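Fatty-acid-binding protein 1 (Arabidopsis thaliana, PDB 4DOO) binds fatty acids, preferentially saturated ones, in a chalcone-isomerase-like fold, and may take part in the metabolism of alpha-linolenic acid in the plastid. Local coordinates at residues A[19-24]-A[48-53]; A[91-96]-A[138-143]; A[142-147]-A[159-164]; A[153-158]-A[165-170]. One frame throughout, in Å; residues are numbered along the deposited sequence.

Contact 1: A[19-24]-A[48-53]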
loop_
_atom_site.group_PDB
_atom_site.type_symbol
_atom_site.label_atom_id
_atom_site.label_comp_id
_atom_site.label_asym_id
_atom_site.label_seq_id
_atom_site.Cartn_x
_atom_site.Cartn_y
_atom_site.Cartn_z
ATOM N N GLY A 19 2.259 12.755 10.376
ATOM C CA GLY A 19 1.212 13.471 11.084
ATOM C C GLY A 19 1.021 13.034 12.525
ATOM O O GLY A 19 -0.019 13.311 13.130
ATOM N N ASP A 20 2.018 12.347 13.074
ATOM C CA ASP A 20 1.978 11.868 14.455
ATOM C C ASP A 20 0.958 10.763 14.725
ATOM O O ASP A 20 1.000 10.123 15.776
ATOM C CB ASP A 20 1.699 13.027 15.415
ATOM C CG ASP A 20 2.718 14.139 15.296
ATOM O OD1 ASP A 20 3.927 13.855 15.438
ATOM O OD2 ASP A 20 2.306 15.297 15.063
ATOM N N SER A 21 0.047 10.533 13.786
ATOM C CA SER A 21 -0.984 9.518 13.971
ATOM C C SER A 21 -0.849 8.298 13.059
ATOM O O SER A 21 -1.383 7.228 13.356
ATOM C CB SER A 21 -2.363 10.156 13.777
ATOM O OG SER A 21 -2.414 10.895 12.566
ATOM N N ARG A 22 -0.134 8.460 11.954
ATOM C CA ARG A 22 0.048 7.372 10.996
ATOM C C ARG A 22 1.428 6.749 11.146
ATOM O O ARG A 22 2.431 7.358 10.777
ATOM C CB ARG A 22 -0.137 7.914 9.583
ATOM C CG ARG A 22 -0.491 6.852 8.581
ATOM C CD ARG A 22 -1.217 7.455 7.415
ATOM N NE ARG A 22 -2.354 8.250 7.867
ATOM C CZ ARG A 22 -3.381 8.581 7.094
ATOM N NH1 ARG A 22 -3.411 8.181 5.829
ATOM N NH2 ARG A 22 -4.373 9.314 7.586
ATOM N N ARG A 23 1.480 5.528 11.672
ATOM C CA ARG A 23 2.766 4.872 11.899
ATOM C C ARG A 23 3.240 3.933 10.800
ATOM O O ARG A 23 2.469 3.139 10.264
ATOM C CB ARG A 23 2.732 4.084 13.209
ATOM C CG ARG A 23 2.268 4.886 14.409
ATOM C CD ARG A 23 3.126 6.117 14.675
ATOM N NE ARG A 23 2.555 6.940 15.739
ATOM C CZ ARG A 23 2.385 6.529 16.995
ATOM N NH1 ARG A 23 2.752 5.303 17.355
ATOM N NH2 ARG A 23 1.816 7.332 17.886
ATOM N N LEU A 24 4.528 4.018 10.485
ATOM C CA LEU A 24 5.129 3.144 9.482
ATOM C C LEU A 24 5.215 1.757 10.110
ATOM O O LEU A 24 5.839 1.582 11.167
ATOM C CB LEU A 24 6.536 3.627 9.125
ATOM C CG LEU A 24 7.316 2.768 8.127
ATOM C CD1 LEU A 24 6.578 2.742 6.786
ATOM C CD2 LEU A 24 8.728 3.341 7.961
ATOM N N TYR A 48 1.840 2.624 6.042
ATOM C CA TYR A 48 1.466 3.312 7.278
ATOM C C TYR A 48 0.005 3.054 7.648
ATOM O O TYR A 48 -0.845 2.932 6.773
ATOM C CB TYR A 48 1.635 4.825 7.126
ATOM C CG TYR A 48 3.039 5.299 6.856
ATOM C CD1 TYR A 48 3.603 5.194 5.582
ATOM C CD2 TYR A 48 3.797 5.875 7.870
ATOM C CE1 TYR A 48 4.889 5.654 5.324
ATOM C CE2 TYR A 48 5.090 6.339 7.625
ATOM C CZ TYR A 48 5.626 6.228 6.349
ATOM O OH TYR A 48 6.903 6.685 6.098
ATOM N N ALA A 49 -0.275 2.992 8.945
ATOM C CA ALA A 49 -1.639 2.774 9.428
ATOM C C ALA A 49 -1.908 3.684 10.630
ATOM O O ALA A 49 -1.039 3.878 11.475
ATOM C CB ALA A 49 -1.833 1.312 9.819
ATOM N N ASP A 50 -3.113 4.241 10.693
ATOM C CA ASP A 50 -3.497 5.121 11.792
ATOM C C ASP A 50 -3.592 4.306 13.078
ATOM O O ASP A 50 -4.317 3.312 13.146
ATOM C CB ASP A 50 -4.842 5.789 11.488
ATOM C CG ASP A 50 -5.314 6.686 12.615
ATOM O OD1 ASP A 50 -5.850 6.165 13.617
ATOM O OD2 ASP A 50 -5.136 7.915 12.504
ATOM N N CYS A 51 -2.854 4.737 14.096
ATOM C CA CYS A 51 -2.812 4.046 15.380
ATOM C C CYS A 51 -4.159 3.848 16.048
ATOM O O CYS A 51 -4.484 2.743 16.480
ATOM C CB CYS A 51 -1.892 4.795 16.344
ATOM S SG CYS A 51 -0.176 4.789 15.832
ATOM N N ASP A 52 -4.940 4.920 16.148
ATOM C CA ASP A 52 -6.244 4.822 16.797
ATOM C C ASP A 52 -7.179 3.853 16.082
ATOM O O ASP A 52 -7.899 3.094 16.725
ATOM C CB ASP A 52 -6.909 6.198 16.889
ATOM C CG ASP A 52 -6.131 7.168 17.765
ATOM O OD1 ASP A 52 -5.672 6.762 18.854
ATOM O OD2 ASP A 52 -5.991 8.344 17.367
ATOM N N ASP A 53 -7.174 3.891 14.753
ATOM C CA ASP A 53 -8.028 3.013 13.958
ATOM C C ASP A 53 -7.666 1.550 14.185
ATOM O O ASP A 53 -8.547 0.690 14.291
ATOM C CB ASP A 53 -7.898 3.355 12.471
ATOM C CG ASP A 53 -8.534 4.690 12.116
ATOM O OD1 ASP A 53 -8.295 5.178 10.994
ATOM O OD2 ASP A 53 -9.279 5.249 12.952
HETATM O O HOH W 1 -3.880 9.228 10.807
#
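Ser-21 opens the contact: its O accepts from Cys-51 N at 3.0 Å, with a C=O...N angle of 176°, joining the residue just before strand 22-33 to the first residue of helix 51-61. Its OG shares a water with Arg-22 NH2 and Asp-50 OD2. The other carboxylate oxygen of Asp-50, OD1, takes Asp-53 N at 2.9 Å as the N-cap of that helix. Arg-22 lays its CG against Tyr-48 CB (3.3 Å), while its NH1 is bonded to Thr-88 OG1. Arg-23 and Ala-49 form an antiparallel hydrogen-bonded pair, N to O 3.0 Å in both directions. Leu-24 pairs with Tyr-48 without such bonds; with CG anti to the backbone N (chi1 177°), it carries CD1 over the ring face, 3.8 Å from the centroid and 18° off the normal. A serine at Tyr-48 would probably leave Leu-24 CD1 without this face and Pro-15 O without its hydroxyl partner. The pairing belongs to the hairpin of strands 22-33 and 39-50; strand 13-18 adds Phe-14 and Ile-18 against the Tyr-48 ring, and strand 87-93 flanks 39-50 through backbone bonds to Thr-88.

Contact 2: A[91-96]-A[138-143]. With DAO (lauric acid), chain D.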
loop_
_atom_site.group_PDB
_atom_site.type_symbol
_atom_site.label_atom_id
_atom_site.label_comp_id
_atom_site.label_asym_id
_atom_site.label_seq_id
_atom_site.Cartn_x
_atom_site.Cartn_y
_atom_site.Cartn_z
ATOM N N LEU A 91 5.279 5.467 -2.029
ATOM C CA LEU A 91 6.164 4.859 -3.012
ATOM C C LEU A 91 7.273 5.840 -3.353
ATOM O O LEU A 91 7.022 7.036 -3.483
ATOM C CB LEU A 91 5.416 4.537 -4.314
ATOM C CG LEU A 91 4.215 3.598 -4.339
ATOM C CD1 LEU A 91 3.012 4.285 -3.725
ATOM C CD2 LEU A 91 3.916 3.213 -5.782
ATOM N N GLN A 92 8.492 5.328 -3.492
ATOM C CA GLN A 92 9.639 6.144 -3.880
ATOM C C GLN A 92 10.300 5.403 -5.034
ATOM O O GLN A 92 10.822 4.296 -4.858
ATOM C CB GLN A 92 10.617 6.318 -2.716
ATOM C CG GLN A 92 10.075 7.200 -1.601
ATOM C CD GLN A 92 11.116 7.490 -0.543
ATOM O OE1 GLN A 92 12.129 8.133 -0.816
ATOM N NE2 GLN A 92 10.875 7.012 0.670
ATOM N N ILE A 93 10.259 6.011 -6.217
ATOM C CA ILE A 93 10.802 5.400 -7.425
ATOM C C ILE A 93 12.300 5.142 -7.372
ATOM O O ILE A 93 13.090 6.055 -7.135
ATOM C CB ILE A 93 10.478 6.268 -8.675
ATOM C CG1 ILE A 93 8.971 6.535 -8.744
ATOM C CG2 ILE A 93 10.943 5.563 -9.949
ATOM C CD1 ILE A 93 8.115 5.280 -8.780
ATOM N N VAL A 94 12.675 3.886 -7.605
ATOM C CA VAL A 94 14.071 3.463 -7.593
ATOM C C VAL A 94 14.675 3.374 -9.001
ATOM O O VAL A 94 15.735 3.949 -9.266
ATOM C CB VAL A 94 14.216 2.087 -6.896
ATOM C CG1 VAL A 94 15.645 1.579 -7.013
ATOM C CG2 VAL A 94 13.815 2.207 -5.429
ATOM N N TYR A 95 14.009 2.642 -9.892
ATOM C CA TYR A 95 14.480 2.470 -11.263
ATOM C C TYR A 95 14.461 3.816 -11.987
ATOM O O TYR A 95 13.447 4.513 -11.990
ATOM C CB TYR A 95 13.597 1.456 -12.000
ATOM C CG TYR A 95 14.129 1.029 -13.353
ATOM C CD1 TYR A 95 15.406 0.483 -13.481
ATOM C CD2 TYR A 95 13.350 1.160 -14.504
ATOM C CE1 TYR A 95 15.898 0.076 -14.723
ATOM C CE2 TYR A 95 13.831 0.757 -15.749
ATOM C CZ TYR A 95 15.107 0.217 -15.850
ATOM O OH TYR A 95 15.592 -0.172 -17.077
ATOM N N GLY A 96 15.578 4.167 -12.621
ATOM C CA GLY A 96 15.662 5.451 -13.300
ATOM C C GLY A 96 15.262 5.540 -14.762
ATOM O O GLY A 96 15.301 6.629 -15.339
ATOM N N TYR A 138 3.919 13.080 -17.433
ATOM C CA TYR A 138 4.676 12.727 -18.629
ATOM C C TYR A 138 5.960 11.975 -18.312
ATOM O O TYR A 138 6.507 11.280 -19.170
ATOM C CB TYR A 138 5.003 13.971 -19.450
ATOM C CG TYR A 138 3.824 14.457 -20.249
ATOM C CD1 TYR A 138 2.769 15.128 -19.634
ATOM C CD2 TYR A 138 3.731 14.188 -21.615
ATOM C CE1 TYR A 138 1.644 15.516 -20.359
ATOM C CE2 TYR A 138 2.614 14.569 -22.347
ATOM C CZ TYR A 138 1.575 15.230 -21.716
ATOM O OH TYR A 138 0.467 15.594 -22.445
ATOM N N LYS A 139 6.432 12.109 -17.080
ATOM C CA LYS A 139 7.649 11.435 -16.656
ATOM C C LYS A 139 7.453 10.855 -15.260
ATOM O O LYS A 139 6.543 11.248 -14.532
ATOM C CB LYS A 139 8.821 12.421 -16.647
ATOM C CG LYS A 139 8.659 13.552 -15.646
ATOM C CD LYS A 139 9.918 14.406 -15.563
ATOM C CE LYS A 139 9.796 15.480 -14.488
ATOM N NZ LYS A 139 11.049 16.284 -14.348
ATOM N N ILE A 140 8.318 9.916 -14.895
ATOM C CA ILE A 140 8.261 9.275 -13.584
ATOM C C ILE A 140 9.711 8.905 -13.254
ATOM O O ILE A 140 10.104 7.737 -13.267
ATOM C CB ILE A 140 7.334 8.028 -13.632
ATOM C CG1 ILE A 140 7.327 7.336 -12.275
ATOM C CG2 ILE A 140 7.783 7.093 -14.728
ATOM C CD1 ILE A 140 6.845 8.220 -11.154
ATOM N N PRO A 141 10.528 9.925 -12.952
ATOM C CA PRO A 141 11.940 9.743 -12.629
ATOM C C PRO A 141 12.254 9.153 -11.262
ATOM O O PRO A 141 11.428 9.175 -10.344
ATOM C CB PRO A 141 12.493 11.154 -12.783
ATOM C CG PRO A 141 11.387 11.980 -12.202
ATOM C CD PRO A 141 10.146 11.350 -12.846
ATOM N N ARG A 142 13.469 8.630 -11.150
ATOM C CA ARG A 142 13.966 8.071 -9.902
ATOM C C ARG A 142 13.849 9.156 -8.835
ATOM O O ARG A 142 14.041 10.343 -9.120
ATOM C CB ARG A 142 15.435 7.657 -10.068
ATOM C CG ARG A 142 16.127 7.157 -8.799
ATOM C CD ARG A 142 17.601 6.890 -9.096
ATOM N NE ARG A 142 18.425 6.661 -7.908
ATOM C CZ ARG A 142 18.468 5.525 -7.218
ATOM N NH1 ARG A 142 17.724 4.490 -7.586
ATOM N NH2 ARG A 142 19.272 5.417 -6.167
ATOM N N ASN A 143 13.517 8.737 -7.618
ATOM C CA ASN A 143 13.357 9.617 -6.461
ATOM C C ASN A 143 12.004 10.324 -6.384
ATOM O O ASN A 143 11.779 11.142 -5.488
ATOM C CB ASN A 143 14.496 10.642 -6.391
ATOM C CG ASN A 143 15.852 9.990 -6.211
ATOM O OD1 ASN A 143 16.032 9.142 -5.338
ATOM N ND2 ASN A 143 16.815 10.383 -7.036
HETATM O O1 DAO D . 12.535 -3.764 -18.641
HETATM O O2 DAO D . 12.613 -1.592 -18.293
HETATM C C1 DAO D . 12.240 -2.745 -17.975
HETATM C C2 DAO D . 11.399 -2.917 -16.729
HETATM C C3 DAO D . 9.936 -2.618 -17.041
HETATM C C4 DAO D . 9.311 -1.753 -15.953
HETATM C C5 DAO D . 8.294 -2.547 -15.139
HETATM C C6 DAO D . 7.009 -1.755 -14.951
HETATM C C7 DAO D . 6.661 -1.610 -13.472
HETATM C C8 DAO D . 5.927 -0.301 -13.219
HETATM C C9 DAO D . 5.107 -0.356 -11.934
HETATM C C10 DAO D . 5.437 0.836 -11.036
HETATM C C11 DAO D . 4.240 1.765 -10.882
HETATM C C12 DAO D . 4.637 3.046 -10.179
HETATM O O HOH W 2 12.840 10.178 -2.777
HETATM O O HOH W 3 12.345 6.208 -13.808
HETATM O O HOH W 4 15.086 8.858 -13.460
#
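Ile-93 O accepts from Asn-143 N at 2.8 Å, a nearly straight bond (176° at the hydrogen) whose donor is somewhat tilted from the carbonyl plane. One residue on, Val-94 O receives Arg-142 NH1 at 2.7 Å; the oxygen sits at the edge of the guanidinium, 6° out of its plane. The arginine chain gets there by lying alongside the same carbonyl: CG is anti to the backbone N (chi1 175°), the chain runs extended to NE, and CG passes 3.3 Å from Val-94 O. The apolar part is a crossing at about a right angle, with Ile-140 CD1 3.6 Å from Ile-93 CG1, while Ile-93 CB rests on Pro-141 O at 3.5 Å. A glycine in place of Ile-93 would probably open a gap beside Ile-140 CD1, which would lose its packing on this side chain.

Further out, one water donates to Gly-96 O and accepts from Arg-142 N, and another donates to both Gln-92 OE1 and Asn-143 O. Pro-141 O is hydrogen-bonded to Ser-144 OG, which probably steadies the turn into the next strand. Tyr-95 belongs to a lauric acid pocket, its OH 3.5 Å from O2 of the ligand, and the Ile-140 side chain comes within about 4 Å of a second lauric acid. The contact therefore fastens a loop bordering the fatty-acid site to the end of strand 87-93. That strand runs between 39-50, whose Ala-44 is bonded to the Gln-92 backbone, and 145-151, which the loop enters.

Contact 3: A[142-147]-A[159-164]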
loop_
_atom_site.group_PDB
_atom_site.type_symbol
_atom_site.label_atom_id
_atom_site.label_comp_id
_atom_site.label_asym_id
_atom_site.label_seq_id
_atom_site.Cartn_x
_atom_site.Cartn_y
_atom_site.Cartn_z
ATOM N N ARG A 142 13.469 8.630 -11.150
ATOM C CA ARG A 142 13.966 8.071 -9.902
ATOM C C ARG A 142 13.849 9.156 -8.835
ATOM O O ARG A 142 14.041 10.343 -9.120
ATOM C CB ARG A 142 15.435 7.657 -10.068
ATOM C CG ARG A 142 16.127 7.157 -8.799
ATOM C CD ARG A 142 17.601 6.890 -9.096
ATOM N NE ARG A 142 18.425 6.661 -7.908
ATOM C CZ ARG A 142 18.468 5.525 -7.218
ATOM N NH1 ARG A 142 17.724 4.490 -7.586
ATOM N NH2 ARG A 142 19.272 5.417 -6.167
ATOM N N ASN A 143 13.517 8.737 -7.618
ATOM C CA ASN A 143 13.357 9.617 -6.461
ATOM C C ASN A 143 12.004 10.324 -6.384
ATOM O O ASN A 143 11.779 11.142 -5.488
ATOM C CB ASN A 143 14.496 10.642 -6.391
ATOM C CG ASN A 143 15.852 9.990 -6.211
ATOM O OD1 ASN A 143 16.032 9.142 -5.338
ATOM N ND2 ASN A 143 16.815 10.383 -7.036
ATOM N N SER A 144 11.107 10.021 -7.320
ATOM C CA SER A 144 9.768 10.615 -7.292
ATOM C C SER A 144 9.034 9.929 -6.143
ATOM O O SER A 144 9.260 8.746 -5.888
ATOM C CB SER A 144 9.009 10.341 -8.597
ATOM O OG SER A 144 9.657 10.920 -9.716
ATOM N N THR A 145 8.173 10.665 -5.448
ATOM C CA THR A 145 7.417 10.098 -4.333
ATOM C C THR A 145 5.920 10.172 -4.611
ATOM O O THR A 145 5.396 11.229 -4.967
ATOM C CB THR A 145 7.693 10.853 -3.010
ATOM O OG1 THR A 145 9.070 10.701 -2.644
ATOM C CG2 THR A 145 6.821 10.308 -1.890
ATOM N N ILE A 146 5.236 9.043 -4.462
ATOM C CA ILE A 146 3.795 8.987 -4.675
ATOM C C ILE A 146 3.160 8.476 -3.397
ATOM O O ILE A 146 3.602 7.472 -2.837
ATOM C CB ILE A 146 3.405 8.020 -5.816
ATOM C CG1 ILE A 146 4.047 8.460 -7.135
ATOM C CG2 ILE A 146 1.887 7.965 -5.956
ATOM C CD1 ILE A 146 5.525 8.136 -7.237
ATOM N N ASP A 147 2.127 9.172 -2.936
ATOM C CA ASP A 147 1.426 8.773 -1.725
ATOM C C ASP A 147 0.003 8.328 -2.030
ATOM O O ASP A 147 -0.818 9.122 -2.498
ATOM C CB ASP A 147 1.388 9.930 -0.723
ATOM C CG ASP A 147 2.619 9.984 0.154
ATOM O OD1 ASP A 147 3.524 9.141 -0.028
ATOM O OD2 ASP A 147 2.679 10.869 1.035
ATOM N N ALA A 159 -1.364 11.525 -4.131
ATOM C CA ALA A 159 -0.559 12.732 -4.153
ATOM C C ALA A 159 0.779 12.379 -4.789
ATOM O O ALA A 159 1.375 11.342 -4.476
ATOM C CB ALA A 159 -0.355 13.257 -2.744
ATOM N N ILE A 160 1.237 13.231 -5.698
ATOM C CA ILE A 160 2.505 13.015 -6.385
ATOM C C ILE A 160 3.431 14.184 -6.066
ATOM O O ILE A 160 3.070 15.348 -6.256
ATOM C CB ILE A 160 2.289 12.901 -7.914
ATOM C CG1 ILE A 160 1.391 11.697 -8.216
ATOM C CG2 ILE A 160 3.623 12.741 -8.628
ATOM C CD1 ILE A 160 1.081 11.505 -9.689
ATOM N N GLU A 161 4.618 13.860 -5.559
ATOM C CA GLU A 161 5.608 14.859 -5.174
ATOM C C GLU A 161 5.003 15.903 -4.238
ATOM O O GLU A 161 5.326 17.089 -4.314
ATOM C CB GLU A 161 6.205 15.532 -6.417
ATOM C CG GLU A 161 7.060 14.601 -7.281
ATOM C CD GLU A 161 8.355 14.162 -6.600
ATOM O OE1 GLU A 161 8.301 13.619 -5.477
ATOM O OE2 GLU A 161 9.435 14.358 -7.196
ATOM N N GLY A 162 4.114 15.448 -3.360
ATOM C CA GLY A 162 3.484 16.334 -2.399
ATOM C C GLY A 162 2.240 17.059 -2.873
ATOM O O GLY A 162 1.609 17.775 -2.097
ATOM N N ASN A 163 1.876 16.876 -4.137
ATOM C CA ASN A 163 0.701 17.535 -4.694
ATOM C C ASN A 163 -0.465 16.573 -4.902
ATOM O O ASN A 163 -0.342 15.589 -5.628
ATOM C CB ASN A 163 1.055 18.199 -6.029
ATOM C CG ASN A 163 2.207 19.181 -5.906
ATOM O OD1 ASN A 163 2.204 20.053 -5.036
ATOM N ND2 ASN A 163 3.199 19.047 -6.782
ATOM N N HIS A 164 -1.595 16.858 -4.261
ATOM C CA HIS A 164 -2.780 16.017 -4.402
ATOM C C HIS A 164 -3.254 16.073 -5.853
ATOM O O HIS A 164 -3.391 17.154 -6.424
ATOM C CB HIS A 164 -3.875 16.511 -3.452
ATOM C CG HIS A 164 -5.189 15.817 -3.621
ATOM N ND1 HIS A 164 -6.130 16.218 -4.546
ATOM C CD2 HIS A 164 -5.733 14.763 -2.966
ATOM C CE1 HIS A 164 -7.196 15.445 -4.450
ATOM N NE2 HIS A 164 -6.981 14.555 -3.500
HETATM O O HOH W 5 10.229 12.671 -3.712
#
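Asp-147 and Ala-159 face each other as an antiparallel hydrogen-bonded pair, the regular and tightly joined end of this contact. Asp-147 N gives its hydrogen to Ala-159 O at 2.8 Å with 173° at the hydrogen, and Ala-159 N returns the bond to Asp-147 O at 3.0 Å. Glu-161 N continues the pattern, reaching Thr-145 O at 2.8 Å. Between these bonds the non-hydrogen-bonded pair Ile-146 and Ile-160 meets more loosely, CG1 to CG1 4.3 Å; Ile-146 also leans on Ile-93, and Ile-160 on Phe-134 and Glu-137 of the pocket, with its side chain about 4 Å from a bound lauric acid.

The pairing closes the open end of the hairpin of strands 145-151 and 155-160, just where the second strand turns into the next. A type I' turn from Ile-160 to Asn-163 makes that reversal as a two-residue hairpin, with Ile-160 N bonded to Asn-163 O and Asn-163 N to Ile-160 O; Glu-161 and Gly-162, at its corners, both have positive phi.

Toward solvent the grip passes from backbone to side chain. The Glu-161 chain bends at chi2 (-68°), which folds the carboxylate back across Thr-145 until OE1 accepts from Thr-145 N at 3.0 Å. The donor stands well above the carboxylate plane, 63° out of it. A water also donates to Glu-161 OE1 (2.8 Å) and to Asn-143 O, and accepts from Thr-145 OG1. On the same strand, the Asp-147 carboxylate turns away to a salt bridge with Arg-90.

Contact 4: A[153-158]-A[165-170]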
loop_
_atom_site.group_PDB
_atom_site.type_symbol
_atom_site.label_atom_id
_atom_site.label_comp_id
_atom_site.label_asym_id
_atom_site.label_seq_id
_atom_site.Cartn_x
_atom_site.Cartn_y
_atom_site.Cartn_z
ATOM N N GLY A 153 -14.142 6.575 4.970
ATOM C CA GLY A 153 -15.183 6.236 4.016
ATOM C C GLY A 153 -14.599 5.573 2.783
ATOM O O GLY A 153 -15.113 5.730 1.676
ATOM N N HIS A 154 -13.512 4.837 2.978
ATOM C CA HIS A 154 -12.845 4.146 1.883
ATOM C C HIS A 154 -12.703 5.000 0.619
ATOM O O HIS A 154 -13.143 4.618 -0.469
ATOM C CB HIS A 154 -13.578 2.838 1.569
ATOM C CG HIS A 154 -13.552 1.855 2.698
ATOM N ND1 HIS A 154 -14.287 2.026 3.852
ATOM C CD2 HIS A 154 -12.838 0.717 2.874
ATOM C CE1 HIS A 154 -14.027 1.038 4.689
ATOM N NE2 HIS A 154 -13.151 0.230 4.122
ATOM N N VAL A 155 -12.089 6.168 0.783
ATOM C CA VAL A 155 -11.843 7.073 -0.327
ATOM C C VAL A 155 -10.353 6.986 -0.636
ATOM O O VAL A 155 -9.522 7.207 0.246
ATOM C CB VAL A 155 -12.187 8.533 0.038
ATOM C CG1 VAL A 155 -11.713 9.477 -1.070
ATOM C CG2 VAL A 155 -13.689 8.674 0.249
ATOM N N LEU A 156 -10.017 6.653 -1.878
ATOM C CA LEU A 156 -8.617 6.542 -2.278
ATOM C C LEU A 156 -8.100 7.867 -2.820
ATOM O O LEU A 156 -8.597 8.363 -3.827
ATOM C CB LEU A 156 -8.449 5.475 -3.358
ATOM C CG LEU A 156 -7.005 5.358 -3.858
ATOM C CD1 LEU A 156 -6.223 4.460 -2.918
ATOM C CD2 LEU A 156 -6.987 4.800 -5.267
ATOM N N SER A 157 -7.103 8.437 -2.154
ATOM C CA SER A 157 -6.525 9.696 -2.598
ATOM C C SER A 157 -5.075 9.499 -3.012
ATOM O O SER A 157 -4.354 8.701 -2.413
ATOM C CB SER A 157 -6.607 10.743 -1.488
ATOM O OG SER A 157 -7.957 11.025 -1.168
ATOM N N VAL A 158 -4.657 10.234 -4.035
ATOM C CA VAL A 158 -3.296 10.140 -4.543
ATOM C C VAL A 158 -2.603 11.494 -4.606
ATOM O O VAL A 158 -3.173 12.480 -5.077
ATOM C CB VAL A 158 -3.267 9.536 -5.964
ATOM C CG1 VAL A 158 -1.820 9.412 -6.446
ATOM C CG2 VAL A 158 -3.959 8.182 -5.970
ATOM N N VAL A 165 -3.497 14.911 -6.452
ATOM C CA VAL A 165 -3.933 14.859 -7.842
ATOM C C VAL A 165 -5.370 14.400 -8.037
ATOM O O VAL A 165 -5.916 14.519 -9.134
ATOM C CB VAL A 165 -3.021 13.941 -8.683
ATOM C CG1 VAL A 165 -1.599 14.479 -8.673
ATOM C CG2 VAL A 165 -3.062 12.519 -8.137
ATOM N N GLY A 166 -5.986 13.874 -6.986
ATOM C CA GLY A 166 -7.361 13.427 -7.112
ATOM C C GLY A 166 -7.724 12.305 -6.168
ATOM O O GLY A 166 -6.867 11.761 -5.472
ATOM N N SER A 167 -9.006 11.958 -6.147
ATOM C CA SER A 167 -9.494 10.898 -5.283
ATOM C C SER A 167 -10.569 10.090 -5.992
ATOM O O SER A 167 -11.168 10.542 -6.972
ATOM C CB SER A 167 -10.092 11.479 -3.999
ATOM O OG SER A 167 -9.194 12.359 -3.348
ATOM N N VAL A 168 -10.800 8.888 -5.479
ATOM C CA VAL A 168 -11.815 7.986 -6.002
ATOM C C VAL A 168 -12.445 7.298 -4.797
ATOM O O VAL A 168 -11.758 6.630 -4.023
ATOM C CB VAL A 168 -11.205 6.913 -6.945
ATOM C CG1 VAL A 168 -12.282 5.928 -7.387
ATOM C CG2 VAL A 168 -10.582 7.581 -8.169
ATOM N N LYS A 169 -13.748 7.490 -4.624
ATOM C CA LYS A 169 -14.455 6.871 -3.515
ATOM C C LYS A 169 -14.880 5.487 -3.987
ATOM O O LYS A 169 -15.770 5.356 -4.825
ATOM C CB LYS A 169 -15.683 7.698 -3.127
ATOM C CG LYS A 169 -16.420 7.151 -1.919
ATOM C CD LYS A 169 -17.652 7.970 -1.590
ATOM C CE LYS A 169 -18.364 7.386 -0.383
ATOM N NZ LYS A 169 -17.462 7.317 0.802
ATOM N N SER A 170 -14.227 4.457 -3.460
ATOM C CA SER A 170 -14.535 3.088 -3.845
ATOM C C SER A 170 -13.916 2.095 -2.875
ATOM O O SER A 170 -12.695 1.997 -2.761
ATOM C CB SER A 170 -14.025 2.812 -5.266
ATOM O OG SER A 170 -14.083 1.427 -5.586
#
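Leu-156 N gives its hydrogen to Val-168 O at 2.8 Å, and Val-168 N returns a bond of the same length to Leu-156 O, a pair that sets the register. Val-158 faces two residues instead of one: its N reaches Gly-166 O at 3.0 Å, while its O takes Val-165 N in an almost straight bond (178° at the hydrogen). Val-165 CG2 then sits 3.7 Å from Val-158 CB.

On one face Ser-157 OG is hydrogen-bonded to Asp-151 OD1, and Ser-167 OG lies 2.8 Å from Ser-157 OG across the strands. Ser-167 OG also has His-164 NE2 as a partner, so its bond to Ser-157 is not settled. Both serines hold OG anti to the carbonyl carbon, and their CA atoms are only 4.2 Å apart in a non-hydrogen-bonded pair, which lets the hydroxyls meet. Farther along the face, Val-155 CG2 packs on Lys-169 CG at 3.8 Å; the lysine chain is extended until chi4 (57°), where it bends to bring NZ to Gly-153 O at 3.0 Å, in the carbonyl plane on a lone pair. On the other neighbour, His-154 and Val-155 both face Asp-151 in a G1 beta bulge at the turn between strands 145-151 and 155-160.

This hairpin ends the sheet, with 163-169 as its outermost strand. Ser-170, whose N is bonded to His-154 O, N-caps helix 171-182 through OG to Leu-173 N. Leu-156, on the face away from the serines, packs against Leu-173, Cys-174 and Ile-177 of that helix and Phe-130 of helix 124-131.

Overall arrangement
From the N terminus, contact 1 comes first, closing the hairpin of strands 22-33 and 39-50 at the entrance to helix 51-61. It is complete before contact 2 opens. Contact 2 spans the longest loop, mostly the helices between strand 87-93 and the run into 145-151. Contact 3 begins where contact 2 ends, sharing Arg-142 and Asn-143, and backbone contacts such as Leu-91 N to Ile-146 O (2.7 Å) join them. Contacts 3 and 4 cross, their segments alternating along successive hairpins, and touch through Ile-146 and Val-158. All four reach one antiparallel sheet; contact 1 stands apart from the others, its centre 18 to 25 Å from theirs.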